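PDB 5JA1: enterobactin biosynthesis protein YbdZ from Escherichia coli, which supports the non-ribosomal synthetase EntF in making the siderophore enterobactin, being required for its adenylation of amino acids. Local coordinates for residues F16-N21 / I41-Q46. Residues are numbered along the deposited sequence; the frame is centred on the assembly and turned at random.
Sequences FYILRN and IVCQPQ
Pro45 sits on one face of Tyr17, with CG over the middle of the phenol ring, a CH-pi contact with the proline CG 3.8 Å from the ring centroid. The tyrosine CG stands anti to its own carbonyl carbon (chi1 -62°), which turns the ring alongside the 41-46 chain, where CD1 also meets Ile41 CG2. A glycine in place of Tyr17 would probably leave Pro45 and Ile41 without the ring that bridges them. On the other face of the sheet, Ile18 CB packs on Cys43 CB at 3.8 Å. Between these layers the backbones pair antiparallel through a classic beta bulge: Val42 and Cys43 both face Ile18, whose O accepts a bond from Val42 N (2.8 Å) and a weak one from Cys43 N. Beyond a second register shift, Phe16 and Gln46 exchange two backbone bonds. The solvent side is looser: Val42 CG2 touches Arg20 only at CB, and the extended arginine chain runs off from there. Strand 16-20 is central in the antiparallel sheet, with strand 26-30 along its other edge; Trp54 of helix 48-58 packs against Ile18 and Cys43 and also touches Val42, while Leu35 touches Tyr17 and Ile41 on the opposite face.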
ATOM      1  N   PHE B  16     -21.953 -17.177  14.689  1.00 31.55           N
ATOM      2  CA  PHE B  16     -21.468 -17.707  13.422  1.00 32.36           C
ATOM      3  C   PHE B  16     -21.842 -19.171  13.271  1.00 33.24           C
ATOM      4  O   PHE B  16     -21.615 -19.971  14.184  1.00 37.23           O
ATOM      5  CB  PHE B  16     -19.946 -17.557  13.312  1.00 28.62           C
ATOM      6  CG  PHE B  16     -19.476 -16.133  13.307  1.00 26.97           C
ATOM      7  CD1 PHE B  16     -19.419 -15.413  12.126  1.00 25.20           C
ATOM      8  CD2 PHE B  16     -19.088 -15.514  14.483  1.00 22.94           C
ATOM      9  CE1 PHE B  16     -18.985 -14.098  12.117  1.00 21.22           C
ATOM     10  CE2 PHE B  16     -18.653 -14.202  14.482  1.00 23.58           C
ATOM     11  CZ  PHE B  16     -18.600 -13.494  13.298  1.00 21.76           C
ATOM     12  N   TYR B  17     -22.410 -19.515  12.117  1.00 23.22           N
ATOM     13  CA  TYR B  17     -22.479 -20.908  11.710  1.00 23.66           C
ATOM     14  C   TYR B  17     -21.075 -21.438  11.444  1.00 30.40           C
ATOM     15  O   TYR B  17     -20.113 -20.681  11.279  1.00 21.73           O
ATOM     16  CB  TYR B  17     -23.312 -21.076  10.437  1.00 32.23           C
ATOM     17  CG  TYR B  17     -24.762 -20.663  10.521  1.00 33.77           C
ATOM     18  CD1 TYR B  17     -25.744 -21.575  10.887  1.00 36.30           C
ATOM     19  CD2 TYR B  17     -25.157 -19.373  10.192  1.00 32.50           C
ATOM     20  CE1 TYR B  17     -27.073 -21.208  10.948  1.00 43.86           C
ATOM     21  CE2 TYR B  17     -26.487 -18.996  10.251  1.00 40.53           C
ATOM     22  CZ  TYR B  17     -27.440 -19.916  10.629  1.00 48.60           C
ATOM     23  OH  TYR B  17     -28.763 -19.543  10.688  1.00 55.68           O
ATOM     24  N   ILE B  18     -20.962 -22.761  11.387  1.00 23.62           N
ATOM     25  CA  ILE B  18     -19.762 -23.426  10.896  1.00 30.96           C
ATOM     26  C   ILE B  18     -20.186 -24.333   9.753  1.00 23.04           C
ATOM     27  O   ILE B  18     -20.943 -25.290   9.959  1.00 24.57           O
ATOM     28  CB  ILE B  18     -19.036 -24.213  11.996  1.00 27.58           C
ATOM     29  CG1 ILE B  18     -18.657 -23.278  13.147  1.00 24.34           C
ATOM     30  CG2 ILE B  18     -17.793 -24.883  11.430  1.00 23.53           C
ATOM     31  CD1 ILE B  18     -17.763 -23.911  14.189  1.00 40.97           C
ATOM     32  N   LEU B  19     -19.715 -24.022   8.550  1.00 21.67           N
ATOM     33  CA  LEU B  19     -20.115 -24.712   7.335  1.00 24.97           C
ATOM     34  C   LEU B  19     -18.987 -25.606   6.834  1.00 27.86           C
ATOM     35  O   LEU B  19     -17.828 -25.465   7.234  1.00 31.35           O
ATOM     36  CB  LEU B  19     -20.514 -23.708   6.249  1.00 21.93           C
ATOM     37  CG  LEU B  19     -21.449 -22.573   6.681  1.00 20.64           C
ATOM     38  CD1 LEU B  19     -21.816 -21.709   5.487  1.00 19.81           C
ATOM     39  CD2 LEU B  19     -22.700 -23.110   7.364  1.00 22.26           C
ATOM     40  N   ARG B  20     -19.343 -26.531   5.946  1.00 26.23           N
ATOM     41  CA  ARG B  20     -18.388 -27.498   5.422  1.00 31.69           C
ATOM     42  C   ARG B  20     -18.761 -27.848   3.990  1.00 31.55           C
ATOM     43  O   ARG B  20     -19.931 -28.117   3.702  1.00 41.28           O
ATOM     44  CB  ARG B  20     -18.354 -28.764   6.284  1.00 36.12           C
ATOM     45  CG  ARG B  20     -17.412 -29.841   5.776  1.00 34.28           C
ATOM     46  CD  ARG B  20     -17.578 -31.129   6.565  1.00 44.72           C
ATOM     47  NE  ARG B  20     -16.615 -32.147   6.157  1.00 52.75           N
ATOM     48  CZ  ARG B  20     -16.806 -33.000   5.154  1.00 55.71           C
ATOM     49  NH1 ARG B  20     -17.929 -32.960   4.451  1.00 59.26           N
ATOM     50  NH2 ARG B  20     -15.873 -33.892   4.854  1.00 54.57           N
ATOM     51  N   ASN B  21     -17.769 -27.852   3.103  1.00 21.77           N
ATOM     52  CA  ASN B  21     -17.984 -28.165   1.700  1.00 26.02           C
ATOM     53  C   ASN B  21     -17.658 -29.635   1.437  1.00 34.90           C
ATOM     54  O   ASN B  21     -17.420 -30.420   2.359  1.00 40.84           O
ATOM     55  CB  ASN B  21     -17.157 -27.225   0.817  1.00 29.38           C
ATOM     56  CG  ASN B  21     -15.673 -27.250   1.147  1.00 34.53           C
ATOM     57  OD1 ASN B  21     -15.168 -28.194   1.756  1.00 41.27           O
ATOM     58  ND2 ASN B  21     -14.963 -26.205   0.739  1.00 38.41           N
ATOM     59  N   ILE B  41     -24.431 -26.997   6.844  1.00 35.41           N
ATOM     60  CA  ILE B  41     -24.337 -26.502   8.211  1.00 31.82           C
ATOM     61  C   ILE B  41     -23.857 -27.638   9.105  1.00 36.07           C
ATOM     62  O   ILE B  41     -24.454 -28.720   9.133  1.00 37.82           O
ATOM     63  CB  ILE B  41     -25.683 -25.946   8.696  1.00 34.70           C
ATOM     64  CG1 ILE B  41     -26.187 -24.840   7.764  1.00 36.57           C
ATOM     65  CG2 ILE B  41     -25.564 -25.434  10.126  1.00 33.23           C
ATOM     66  CD1 ILE B  41     -27.148 -25.328   6.692  1.00 40.19           C
ATOM     67  N   VAL B  42     -22.773 -27.400   9.832  1.00 36.90           N
ATOM     68  CA  VAL B  42     -22.241 -28.368  10.784  1.00 33.81           C
ATOM     69  C   VAL B  42     -22.585 -27.983  12.216  1.00 44.23           C
ATOM     70  O   VAL B  42     -23.092 -28.801  12.983  1.00 56.31           O
ATOM     71  CB  VAL B  42     -20.715 -28.521  10.596  1.00 29.59           C
ATOM     72  CG1 VAL B  42     -20.149 -29.467  11.636  1.00 36.97           C
ATOM     73  CG2 VAL B  42     -20.408 -29.019   9.199  1.00 27.75           C
ATOM     74  N   CYS B  43     -22.316 -26.736  12.591  1.00 42.81           N
ATOM     75  CA  CYS B  43     -22.629 -26.223  13.915  1.00 43.66           C
ATOM     76  C   CYS B  43     -23.641 -25.095  13.803  1.00 44.27           C
ATOM     77  O   CYS B  43     -23.600 -24.299  12.860  1.00 46.22           O
ATOM     78  CB  CYS B  43     -21.373 -25.715  14.634  1.00 48.09           C
ATOM     79  SG  CYS B  43     -20.354 -26.997  15.390  1.00 58.50           S
ATOM     80  N   GLN B  44     -24.557 -25.040  14.767  1.00 45.73           N
ATOM     81  CA  GLN B  44     -25.457 -23.910  14.885  1.00 48.62           C
ATOM     82  C   GLN B  44     -24.669 -22.684  15.345  1.00 49.75           C
ATOM     83  O   GLN B  44     -23.543 -22.812  15.832  1.00 54.90           O
ATOM     84  CB  GLN B  44     -26.587 -24.240  15.857  1.00 58.50           C
ATOM     85  CG  GLN B  44     -27.411 -25.457  15.454  1.00 66.77           C
ATOM     86  CD  GLN B  44     -28.053 -25.309  14.082  1.00 62.13           C
ATOM     87  OE1 GLN B  44     -28.436 -24.210  13.677  1.00 58.36           O
ATOM     88  NE2 GLN B  44     -28.171 -26.419  13.360  1.00 59.59           N
ATOM     89  N   PRO B  45     -25.232 -21.471  15.177  1.00 47.04           N
ATOM     90  CA  PRO B  45     -24.487 -20.251  15.535  1.00 44.79           C
ATOM     91  C   PRO B  45     -23.924 -20.247  16.950  1.00 44.00           C
ATOM     92  O   PRO B  45     -24.663 -20.403  17.927  1.00 51.05           O
ATOM     93  CB  PRO B  45     -25.534 -19.147  15.352  1.00 46.33           C
ATOM     94  CG  PRO B  45     -26.405 -19.661  14.262  1.00 48.51           C
ATOM     95  CD  PRO B  45     -26.493 -21.151  14.480  1.00 49.79           C
ATOM     96  N   GLN B  46     -22.609 -20.063  17.061  1.00 39.82           N
ATOM     97  CA  GLN B  46     -21.899 -20.040  18.333  1.00 41.74           C
ATOM     98  C   GLN B  46     -21.085 -18.755  18.433  1.00 33.59           C
ATOM     99  O   GLN B  46     -21.040 -17.945  17.503  1.00 27.87           O
ATOM    100  CB  GLN B  46     -20.983 -21.259  18.484  1.00 52.89           C
ATOM    101  CG  GLN B  46     -21.699 -22.594  18.532  1.00 64.05           C
ATOM    102  CD  GLN B  46     -20.739 -23.758  18.395  1.00 75.46           C
ATOM    103  OE1 GLN B  46     -19.564 -23.570  18.077  1.00 73.45           O
ATOM    104  NE2 GLN B  46     -21.231 -24.967  18.633  1.00 85.12           N
TER